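Local coordinates for protein KLLA0C04147p (Kluyveromyces lactis, PDB 5H2A) that probably binds and transfers sterols as an oxysterol-binding-protein relative, the chain here being its ankyrin-repeat domain, linked to targeting at the nucleus-vacuole junction, at residues 54-59 with 88-93; 95-100 with 130-135; 119-124 with 178-183; 167-172 with 207-212. One frame throughout, in Å; residues are numbered along the deposited sequence.

Contact 1 of 4, residues 54-59 with 88-93; sequences ILHYAV and VNKQDQ
His56 NE2 points from helix 54-61 at the loop 88-93, where Lys90 O sits 2.9 Å from it, close to the ring plane. The N-H is badly aimed at this oxygen, at 116°, so the bond is weak. The stronger partner of NE2 is Asn96 O, in the approach to the next helix of this ankyrin-repeat stack; the one N-H thus bridges two backbone carbonyls of the loop that joins neighbouring helical layers. With CG anti to its own carbonyl carbon (chi1 -64°), the imidazole leaves the helix directly toward the loop. Lys90 crosses it at about a right angle and lays CG 3.7 Å from His56 CE1. Its chain then bends at chi2 and carries NZ away to a salt bridge with Glu52. On the CD2 side of the ring stands Asp92, its CB 3.8 Å from His56 CD2. The carboxylate is turned 34° from the ring, and its OD1 receives the backbone N-H groups of Asp94 and Asn96, which holds the loop in shape beside the histidine. Just before the histidine in the chain, Leu55 lies beside Val88, both pointing the same way, with Leu55 CD2 4.1 Å from Val88 CG2.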
# COMPACT_ATOMS: atom_id res chain seq x y z
N ILE A 54 12.17 -13.64 7.77
CA ILE A 54 13.63 -13.53 7.67
C ILE A 54 14.07 -12.07 7.60
O ILE A 54 15.09 -11.69 8.18
CB ILE A 54 14.14 -14.32 6.45
CG1 ILE A 54 14.21 -15.81 6.77
CG2 ILE A 54 15.55 -13.84 6.04
CD1 ILE A 54 14.58 -16.64 5.54
N LEU A 55 13.30 -11.23 6.89
CA LEU A 55 13.70 -9.82 6.85
C LEU A 55 13.54 -9.16 8.22
O LEU A 55 14.34 -8.29 8.58
CB LEU A 55 12.91 -9.07 5.77
CG LEU A 55 13.38 -7.66 5.42
CD1 LEU A 55 14.88 -7.60 5.13
CD2 LEU A 55 12.58 -7.13 4.20
N HIS A 56 12.51 -9.53 8.99
CA HIS A 56 12.42 -9.04 10.37
C HIS A 56 13.65 -9.43 11.17
O HIS A 56 14.26 -8.58 11.85
CB HIS A 56 11.17 -9.58 11.06
CG HIS A 56 9.88 -9.14 10.46
ND1 HIS A 56 9.43 -9.59 9.24
CD2 HIS A 56 8.92 -8.31 10.94
CE1 HIS A 56 8.25 -9.04 8.99
NE2 HIS A 56 7.92 -8.27 10.01
N TYR A 57 14.03 -10.71 11.13
CA TYR A 57 15.19 -11.15 11.90
C TYR A 57 16.46 -10.48 11.40
O TYR A 57 17.33 -10.12 12.20
CB TYR A 57 15.34 -12.67 11.84
CG TYR A 57 14.21 -13.39 12.55
CD1 TYR A 57 13.86 -13.05 13.84
CD2 TYR A 57 13.49 -14.40 11.91
CE1 TYR A 57 12.82 -13.71 14.51
CE2 TYR A 57 12.45 -15.06 12.56
CZ TYR A 57 12.13 -14.71 13.85
OH TYR A 57 11.12 -15.37 14.50
N ALA A 58 16.58 -10.27 10.09
CA ALA A 58 17.79 -9.64 9.54
C ALA A 58 17.93 -8.20 10.02
O ALA A 58 19.03 -7.77 10.40
CB ALA A 58 17.78 -9.72 8.01
N VAL A 59 16.84 -7.42 10.00
CA VAL A 59 16.88 -6.08 10.59
C VAL A 59 17.35 -6.14 12.04
O VAL A 59 18.13 -5.29 12.49
CB VAL A 59 15.49 -5.40 10.48
CG1 VAL A 59 15.43 -4.11 11.33
CG2 VAL A 59 15.17 -5.12 9.03
N VAL A 88 7.91 -7.47 1.73
CA VAL A 88 8.61 -6.42 2.48
C VAL A 88 7.69 -5.74 3.50
O VAL A 88 8.16 -5.09 4.43
CB VAL A 88 9.23 -5.43 1.47
CG1 VAL A 88 8.14 -4.61 0.75
CG2 VAL A 88 10.23 -4.52 2.16
N ASN A 89 6.37 -5.92 3.36
CA ASN A 89 5.41 -5.38 4.31
C ASN A 89 4.79 -6.43 5.22
O ASN A 89 3.76 -6.17 5.85
CB ASN A 89 4.29 -4.66 3.55
CG ASN A 89 4.81 -3.59 2.65
OD1 ASN A 89 5.57 -2.73 3.10
ND2 ASN A 89 4.41 -3.62 1.37
N LYS A 90 5.38 -7.63 5.28
CA LYS A 90 4.93 -8.67 6.22
C LYS A 90 4.86 -8.17 7.66
O LYS A 90 5.81 -7.58 8.18
CB LYS A 90 5.88 -9.88 6.13
CG LYS A 90 5.63 -10.98 7.18
CD LYS A 90 4.29 -11.67 6.98
CE LYS A 90 4.09 -12.75 8.07
NZ LYS A 90 2.75 -13.40 7.95
N GLN A 91 3.74 -8.43 8.33
CA GLN A 91 3.60 -8.09 9.74
C GLN A 91 3.86 -9.32 10.61
O GLN A 91 3.33 -10.41 10.33
CB GLN A 91 2.21 -7.53 10.02
CG GLN A 91 1.96 -6.17 9.40
CD GLN A 91 0.54 -5.71 9.66
OE1 GLN A 91 -0.37 -6.08 8.93
NE2 GLN A 91 0.34 -4.96 10.74
N ASP A 92 4.65 -9.14 11.66
CA ASP A 92 4.98 -10.22 12.59
C ASP A 92 3.88 -10.33 13.66
O ASP A 92 2.79 -9.79 13.50
CB ASP A 92 6.38 -9.99 13.19
CG ASP A 92 6.45 -8.76 14.13
OD1 ASP A 92 5.40 -8.22 14.56
OD2 ASP A 92 7.58 -8.36 14.47
N GLN A 93 4.16 -11.03 14.76
CA GLN A 93 3.10 -11.29 15.74
C GLN A 93 2.70 -10.06 16.54
O GLN A 93 1.66 -10.09 17.19
CB GLN A 93 3.53 -12.40 16.71
CG GLN A 93 4.82 -12.12 17.46
CD GLN A 93 5.13 -13.20 18.50
OE1 GLN A 93 4.40 -14.18 18.63
NE2 GLN A 93 6.21 -13.01 19.25

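Contact 2 of 4, residues 95-100 with 130-135; sequences GNTPLH and LQPIEM
His100 donates from NE2 to Leu130 O across 2.9 Å, a fairly straight bond (157°) that leaves the ring almost in its own plane but meets the oxygen 31° out of the carbonyl plane. Pro132 lies over one face of the same imidazole: its CG stands 3.5 Å from the ring centroid, nearly on the normal, a CH-pi contact. At the ring edge Met135 closes in, CG 3.7 Å from His100 CD2. Its chain bends at chi2 and chi3, which curls SD along the edge and brings CE near Asn96 OD1, an oxygen that accepts a hydrogen bond from Asn126 ND2. Beside the histidine, Leu99 crosses Pro132 at about a right angle, with Leu99 CG 3.6 Å from Pro132 CB.

The second shell fixes the ring from its far nitrogen. Thr97 N donates to His100 ND1 across 3.0 Å. Thr97 OG1 and His100 ND1 are 2.8 Å apart; separately, OG1 accepts His100 N, the capping bond of helix 98-104. Thr97 OG1 is turned between its backbone N and carbonyl carbon (chi1 64°), where it can serve both groups. On the opposing segment, Glu134 OE2 takes Gln131 N on its anti lone pair and steadies the turn that presents Leu130 O and Pro132. Met145 of helix 139-165 packs on both Leu99 and Pro132. Thr97, Pro98, Leu99 and His100 spell the TPLH signature of the ankyrin repeat, whose capping-box histidine here ties the start of helix 98-104 to the loop before helix 139-165.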
# COMPACT_ATOMS: atom_id res chain seq x y z
N GLY A 95 2.37 -7.13 14.87
CA GLY A 95 1.95 -6.22 13.82
C GLY A 95 3.07 -5.40 13.20
O GLY A 95 2.79 -4.53 12.36
N ASN A 96 4.32 -5.65 13.56
CA ASN A 96 5.44 -4.87 13.05
C ASN A 96 5.92 -5.38 11.71
O ASN A 96 6.04 -6.59 11.48
CB ASN A 96 6.58 -4.89 14.07
CG ASN A 96 6.29 -3.97 15.25
OD1 ASN A 96 5.75 -2.89 15.07
ND2 ASN A 96 6.64 -4.41 16.46
N THR A 97 6.19 -4.44 10.81
CA THR A 97 6.89 -4.69 9.55
C THR A 97 8.39 -4.55 9.78
O THR A 97 8.83 -4.03 10.82
CB THR A 97 6.44 -3.67 8.50
OG1 THR A 97 6.82 -2.37 8.94
CG2 THR A 97 4.92 -3.73 8.29
N PRO A 98 9.21 -4.96 8.80
CA PRO A 98 10.66 -4.70 8.96
C PRO A 98 10.96 -3.23 9.14
O PRO A 98 11.89 -2.88 9.87
CB PRO A 98 11.25 -5.25 7.65
CG PRO A 98 10.27 -6.37 7.24
CD PRO A 98 8.92 -5.79 7.62
N LEU A 99 10.17 -2.36 8.52
CA LEU A 99 10.40 -0.92 8.64
C LEU A 99 10.11 -0.43 10.06
O LEU A 99 10.84 0.43 10.58
CB LEU A 99 9.54 -0.17 7.61
CG LEU A 99 9.75 1.34 7.58
CD1 LEU A 99 11.21 1.66 7.28
CD2 LEU A 99 8.82 1.97 6.53
N HIS A 100 9.05 -0.94 10.70
CA HIS A 100 8.82 -0.66 12.12
C HIS A 100 10.06 -0.96 12.95
O HIS A 100 10.46 -0.17 13.82
CB HIS A 100 7.66 -1.50 12.68
CG HIS A 100 6.30 -1.01 12.34
ND1 HIS A 100 5.58 -1.50 11.27
CD2 HIS A 100 5.49 -0.12 12.96
CE1 HIS A 100 4.40 -0.91 11.22
NE2 HIS A 100 4.31 -0.08 12.25
N LEU A 130 0.61 2.03 15.76
CA LEU A 130 1.67 2.96 15.39
C LEU A 130 2.15 2.67 13.97
O LEU A 130 2.28 1.50 13.59
CB LEU A 130 2.84 2.86 16.35
CG LEU A 130 2.53 3.14 17.81
CD1 LEU A 130 3.80 3.02 18.63
CD2 LEU A 130 1.91 4.53 17.97
N GLN A 131 2.42 3.73 13.22
CA GLN A 131 3.09 3.62 11.93
C GLN A 131 4.59 3.49 12.16
O GLN A 131 5.07 3.79 13.25
CB GLN A 131 2.80 4.85 11.07
CG GLN A 131 1.35 4.95 10.59
CD GLN A 131 1.07 6.25 9.87
OE1 GLN A 131 1.85 6.68 9.04
NE2 GLN A 131 -0.03 6.91 10.22
N PRO A 132 5.35 3.02 11.16
CA PRO A 132 6.79 2.84 11.40
C PRO A 132 7.50 4.10 11.87
O PRO A 132 8.34 4.02 12.77
CB PRO A 132 7.31 2.35 10.03
CG PRO A 132 6.16 1.57 9.48
CD PRO A 132 4.93 2.42 9.88
N ILE A 133 7.18 5.28 11.31
CA ILE A 133 7.89 6.49 11.72
C ILE A 133 7.67 6.76 13.21
O ILE A 133 8.53 7.36 13.87
CB ILE A 133 7.45 7.68 10.85
CG1 ILE A 133 8.31 8.91 11.13
CG2 ILE A 133 5.96 7.98 11.04
CD1 ILE A 133 7.89 10.11 10.27
N GLU A 134 6.53 6.34 13.75
CA GLU A 134 6.25 6.57 15.15
C GLU A 134 7.04 5.67 16.09
O GLU A 134 6.98 5.88 17.31
CB GLU A 134 4.75 6.39 15.38
CG GLU A 134 3.89 7.30 14.47
CD GLU A 134 2.41 7.22 14.80
OE1 GLU A 134 1.88 8.15 15.45
OE2 GLU A 134 1.80 6.21 14.42
N MET A 135 7.78 4.68 15.56
CA MET A 135 8.67 3.85 16.38
C MET A 135 10.02 4.51 16.64
O MET A 135 10.78 4.02 17.48
CB MET A 135 8.94 2.49 15.68
CG MET A 135 7.70 1.74 15.28
SD MET A 135 6.80 1.12 16.71
CE MET A 135 7.70 -0.39 17.09

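Contact 3 of 4, residues 119-124 with 178-183; sequences DINDCI and NPRNQE
Arg180 runs out extended from CG to NE, its CG anti to the backbone N (chi1 -171°), while Asp122 turns CG between its own N and carbonyl carbon (chi1 64°). They meet in a two-pronged salt bridge: Arg180 NE donates to Asp122 OD1 (2.8 Å) and Arg180 NH2 to Asp122 OD2 (3.1 Å). Both nitrogens come from above the carboxylate, whose plane stands 87° from the guanidinium. Ile120 CG2 rests over one guanidinium face, 3.4 Å from Arg180 NH1 and offset toward its rim. Asn121 slides past the aliphatic part of Arg180 in the opposite direction, and its OD1 accepts Cys123 N at 2.9 Å, an Asx turn that shapes the loop where the arginine packs. Two waters bridge the segments. One donates to Asp119 O and to Asn178 OD1, the atom that also caps Arg180 N; the other donates to Ile120 O, 2.6 Å from it, and accepts from Asn178 ND2. Asp122 OD2 has a second salt-bridge partner, Arg149 of helix 139-165, and Tyr152 of that helix forms a cation-pi contact with Arg180. Helix 179-184 thus meets the loop 119-124 beside helix 139-165, with Met115 of helix 108-115 touching both Asp122 and Arg180.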
# COMPACT_ATOMS: atom_id res chain seq x y z
N ASP A 119 7.56 -0.98 -3.43
CA ASP A 119 6.33 -1.55 -2.88
C ASP A 119 6.18 -1.32 -1.37
O ASP A 119 5.25 -1.86 -0.76
CB ASP A 119 6.28 -3.05 -3.19
CG ASP A 119 6.54 -3.34 -4.65
OD1 ASP A 119 5.98 -2.62 -5.50
OD2 ASP A 119 7.32 -4.27 -4.97
N ILE A 120 7.07 -0.54 -0.76
CA ILE A 120 7.01 -0.32 0.68
C ILE A 120 5.67 0.31 1.04
O ILE A 120 5.09 1.08 0.27
CB ILE A 120 8.17 0.56 1.17
CG1 ILE A 120 8.39 0.39 2.68
CG2 ILE A 120 7.90 2.04 0.85
CD1 ILE A 120 8.89 -1.04 3.06
N ASN A 121 5.14 -0.06 2.20
CA ASN A 121 3.96 0.61 2.75
C ASN A 121 4.32 1.10 4.15
O ASN A 121 4.25 0.35 5.13
CB ASN A 121 2.75 -0.31 2.75
CG ASN A 121 1.48 0.41 3.16
OD1 ASN A 121 1.54 1.56 3.60
ND2 ASN A 121 0.35 -0.25 3.05
N ASP A 122 4.71 2.38 4.25
CA ASP A 122 5.03 3.01 5.52
C ASP A 122 3.80 3.52 6.26
O ASP A 122 3.96 4.30 7.22
CB ASP A 122 6.04 4.16 5.32
CG ASP A 122 5.47 5.30 4.48
OD1 ASP A 122 4.44 5.12 3.79
OD2 ASP A 122 6.08 6.39 4.51
N CYS A 123 2.59 3.10 5.86
CA CYS A 123 1.36 3.48 6.56
C CYS A 123 0.80 2.37 7.44
O CYS A 123 -0.18 2.59 8.17
CB CYS A 123 0.30 3.90 5.54
SG CYS A 123 0.78 5.38 4.65
N ILE A 124 1.41 1.19 7.43
CA ILE A 124 0.87 0.05 8.17
C ILE A 124 0.96 0.29 9.67
O ILE A 124 2.00 0.71 10.20
CB ILE A 124 1.61 -1.23 7.75
CG1 ILE A 124 1.27 -1.55 6.29
CG2 ILE A 124 1.29 -2.37 8.70
CD1 ILE A 124 2.13 -2.61 5.65
N ASN A 178 -1.72 -0.10 -5.20
CA ASN A 178 -0.76 -0.05 -4.09
C ASN A 178 -1.49 0.48 -2.86
O ASN A 178 -1.91 1.65 -2.86
CB ASN A 178 0.41 0.86 -4.46
CG ASN A 178 1.47 0.97 -3.37
OD1 ASN A 178 1.25 0.60 -2.21
ND2 ASN A 178 2.63 1.49 -3.74
N PRO A 179 -1.66 -0.33 -1.80
CA PRO A 179 -2.38 0.16 -0.61
C PRO A 179 -1.78 1.41 -0.01
O PRO A 179 -2.50 2.20 0.61
CB PRO A 179 -2.28 -1.03 0.37
CG PRO A 179 -1.99 -2.21 -0.47
CD PRO A 179 -1.19 -1.72 -1.65
N ARG A 180 -0.47 1.60 -0.15
CA ARG A 180 0.14 2.83 0.33
C ARG A 180 -0.47 4.04 -0.37
O ARG A 180 -0.69 5.09 0.25
CB ARG A 180 1.65 2.79 0.13
CG ARG A 180 2.40 3.95 0.82
CD ARG A 180 3.78 4.15 0.19
NE ARG A 180 4.65 4.99 1.02
CZ ARG A 180 5.90 5.29 0.69
NH1 ARG A 180 6.40 4.83 -0.45
NH2 ARG A 180 6.64 6.05 1.48
N ASN A 181 -0.74 3.92 -1.67
CA ASN A 181 -1.28 5.05 -2.43
C ASN A 181 -2.71 5.35 -2.04
O ASN A 181 -3.13 6.51 -2.00
CB ASN A 181 -1.18 4.78 -3.93
CG ASN A 181 0.24 4.68 -4.38
OD1 ASN A 181 1.14 5.11 -3.66
ND2 ASN A 181 0.46 4.10 -5.55
N GLN A 182 -3.48 4.30 -1.73
CA GLN A 182 -4.85 4.53 -1.29
C GLN A 182 -4.87 5.37 -0.02
O GLN A 182 -5.79 6.18 0.17
CB GLN A 182 -5.54 3.18 -1.08
CG GLN A 182 -7.00 3.25 -0.67
CD GLN A 182 -7.88 3.91 -1.72
OE1 GLN A 182 -8.22 5.09 -1.63
NE2 GLN A 182 -8.27 3.13 -2.73
N GLU A 183 -3.86 5.23 0.85
CA GLU A 183 -3.79 6.04 2.07
C GLU A 183 -3.24 7.44 1.82
O GLU A 183 -3.70 8.41 2.44
CB GLU A 183 -2.92 5.33 3.12
CG GLU A 183 -3.55 4.11 3.74
CD GLU A 183 -4.96 4.39 4.22
OE1 GLU A 183 -5.15 5.40 4.93
OE2 GLU A 183 -5.87 3.60 3.88
O HOH W 1 2.53 -1.22 -0.75
O HOH W 2 5.05 2.21 -2.10

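Contact 4 of 4, residues 167-172 with 207-212; sequences RDIDHL and DILLCR
Arg167 reaches across to the start of helix 208-215, and each part of its chain finds a neighbour there. Arg167 CB packs 3.9 Å from Leu210 CD2, and CG passes the same methyl more loosely. CD then comes beside the carboxylate of Asp207, and the bend at chi3 (74°) swings the guanidinium into line with it. Arg167 NE donates to Asp207 OD2 across 2.7 Å, essentially straight at 179°, and Arg167 NH2 makes the second bond, to Asp207 OD1 at 2.8 Å. This is a side-on, two-pronged salt bridge. The oxygens lie in the guanidinium plane and are met on their syn sides but somewhat out of the carboxylate plane, the two flat groups being turned 29° apart. NH2 also brushes Leu209 CD2.

Asp207 OD1 has a second task: it caps helix 208-215 by accepting Leu210 N, from the face of the carboxylate opposite Arg167 NH2. The two donors probably stabilise the ionised form of this N-cap aspartate and help fix its rotation.

The rest of the contact is apolar. Ile169 and Leu209 reach toward each other tip to tip, with Ile169 CG1 3.9 Å from Leu209 CD2. Leu172 crosses Leu210 at about a right angle, their CD1 atoms 3.7 Å apart, and Phe202 of helix 198-204 backs Leu210. Arg167 itself ends the preceding helix in a Schellman motif, and Asp168 caps helix 169-176 through His171 N. Two N-capped helices of this ankyrin-repeat domain thus pack side by side through aliphatic residues, as in helical-repeat stacks.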
# COMPACT_ATOMS: atom_id res chain seq x y z
N ARG A 167 -7.07 10.57 -18.98
CA ARG A 167 -8.25 9.70 -18.92
C ARG A 167 -7.87 8.22 -18.92
O ARG A 167 -8.51 7.39 -19.57
CB ARG A 167 -9.23 10.01 -20.06
CG ARG A 167 -9.69 11.46 -20.12
CD ARG A 167 -10.67 11.67 -21.27
NE ARG A 167 -11.96 11.09 -20.94
CZ ARG A 167 -12.51 10.05 -21.56
NH1 ARG A 167 -11.89 9.49 -22.58
NH2 ARG A 167 -13.70 9.61 -21.17
N ASP A 168 -6.83 7.88 -18.17
CA ASP A 168 -6.17 6.58 -18.28
C ASP A 168 -6.62 5.70 -17.12
O ASP A 168 -6.00 5.67 -16.05
CB ASP A 168 -4.66 6.78 -18.33
CG ASP A 168 -3.90 5.51 -18.66
OD1 ASP A 168 -4.48 4.42 -18.51
OD2 ASP A 168 -2.72 5.62 -19.05
N ILE A 169 -7.70 4.94 -17.35
CA ILE A 169 -8.30 4.11 -16.31
C ILE A 169 -7.34 3.03 -15.82
O ILE A 169 -7.31 2.70 -14.63
CB ILE A 169 -9.61 3.49 -16.83
CG1 ILE A 169 -10.64 4.58 -17.11
CG2 ILE A 169 -10.16 2.49 -15.83
CD1 ILE A 169 -11.14 5.26 -15.87
N ASP A 170 -6.58 2.42 -16.74
CA ASP A 170 -5.61 1.42 -16.32
C ASP A 170 -4.55 2.01 -15.39
O ASP A 170 -4.19 1.40 -14.38
CB ASP A 170 -4.92 0.79 -17.53
CG ASP A 170 -5.86 -0.07 -18.35
OD1 ASP A 170 -6.87 -0.54 -17.79
OD2 ASP A 170 -5.57 -0.29 -19.54
N HIS A 171 -4.04 3.19 -15.74
CA HIS A 171 -3.04 3.85 -14.91
C HIS A 171 -3.61 4.20 -13.54
O HIS A 171 -2.98 3.94 -12.51
CB HIS A 171 -2.52 5.10 -15.62
CG HIS A 171 -1.34 5.73 -14.97
ND1 HIS A 171 -0.82 6.94 -15.38
CD2 HIS A 171 -0.56 5.33 -13.94
CE1 HIS A 171 0.22 7.26 -14.63
NE2 HIS A 171 0.40 6.29 -13.75
N LEU A 172 -4.81 4.80 -13.53
CA LEU A 172 -5.49 5.09 -12.27
C LEU A 172 -5.66 3.83 -11.43
O LEU A 172 -5.42 3.85 -10.21
CB LEU A 172 -6.86 5.72 -12.55
CG LEU A 172 -6.88 7.17 -13.06
CD1 LEU A 172 -8.29 7.48 -13.56
CD2 LEU A 172 -6.50 8.14 -11.93
N ASP A 207 -17.78 13.80 -18.13
CA ASP A 207 -16.95 12.64 -18.43
C ASP A 207 -17.51 11.49 -17.59
O ASP A 207 -17.11 11.28 -16.45
CB ASP A 207 -15.48 12.93 -18.13
CG ASP A 207 -14.55 11.87 -18.68
OD1 ASP A 207 -15.01 10.72 -18.90
OD2 ASP A 207 -13.36 12.18 -18.92
N ILE A 208 -18.45 10.74 -18.17
CA ILE A 208 -19.14 9.68 -17.44
C ILE A 208 -18.15 8.61 -17.00
O ILE A 208 -18.18 8.14 -15.85
CB ILE A 208 -20.25 9.07 -18.31
CG1 ILE A 208 -21.38 10.10 -18.49
CG2 ILE A 208 -20.78 7.78 -17.69
CD1 ILE A 208 -22.40 9.73 -19.58
N LEU A 209 -17.26 8.20 -17.91
CA LEU A 209 -16.25 7.19 -17.59
C LEU A 209 -15.45 7.55 -16.35
O LEU A 209 -15.23 6.72 -15.45
CB LEU A 209 -15.30 7.02 -18.79
CG LEU A 209 -14.16 6.01 -18.60
CD1 LEU A 209 -14.71 4.59 -18.61
CD2 LEU A 209 -13.10 6.18 -19.68
N LEU A 210 -14.96 8.80 -16.30
CA LEU A 210 -14.10 9.21 -15.19
C LEU A 210 -14.91 9.48 -13.93
O LEU A 210 -14.45 9.18 -12.83
CB LEU A 210 -13.27 10.44 -15.57
CG LEU A 210 -11.91 10.12 -16.21
CD1 LEU A 210 -11.00 9.40 -15.22
CD2 LEU A 210 -12.09 9.27 -17.48
N CYS A 211 -16.12 10.04 -14.06
CA CYS A 211 -16.96 10.20 -12.87
C CYS A 211 -17.27 8.86 -12.22
O CYS A 211 -17.24 8.74 -10.99
CB CYS A 211 -18.26 10.92 -13.22
SG CYS A 211 -17.99 12.66 -13.56
N ARG A 212 -17.59 7.84 -13.02
CA ARG A 212 -17.85 6.52 -12.45
C ARG A 212 -16.63 5.99 -11.70
O ARG A 212 -16.75 5.46 -10.59
CB ARG A 212 -18.25 5.53 -13.55
CG ARG A 212 -19.34 4.56 -13.12
CD ARG A 212 -19.54 3.42 -14.12
NE ARG A 212 -19.97 3.87 -15.44
CZ ARG A 212 -21.19 4.34 -15.71
NH1 ARG A 212 -22.09 4.44 -14.74
NH2 ARG A 212 -21.49 4.70 -16.94

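Contacts 1, 2 and 3 form a continuous run. Centre to centre, contacts 1 and 2 are about 11 Å apart and contacts 2 and 3 about 13 Å. Direct touches join all three: Val88 O packs on Pro98, and Asn89 of contact 1 hydrogen-bonds Asn121 N and Asp119 O of contact 3. Contact 4 stands apart, its centre about 22 Å from that of contact 3 and about 37 Å from that of contact 1, across the chain's centre from contacts 1 and 2. Along the chain contact 1 closes before contact 2 opens, whereas 2 crosses 3 and 3 crosses 4. Consecutive helices 169-176 and 179-184 connect contacts 4 and 3, so a succession of contacts between neighbouring layers holds this elongated all-alpha domain with long loops together.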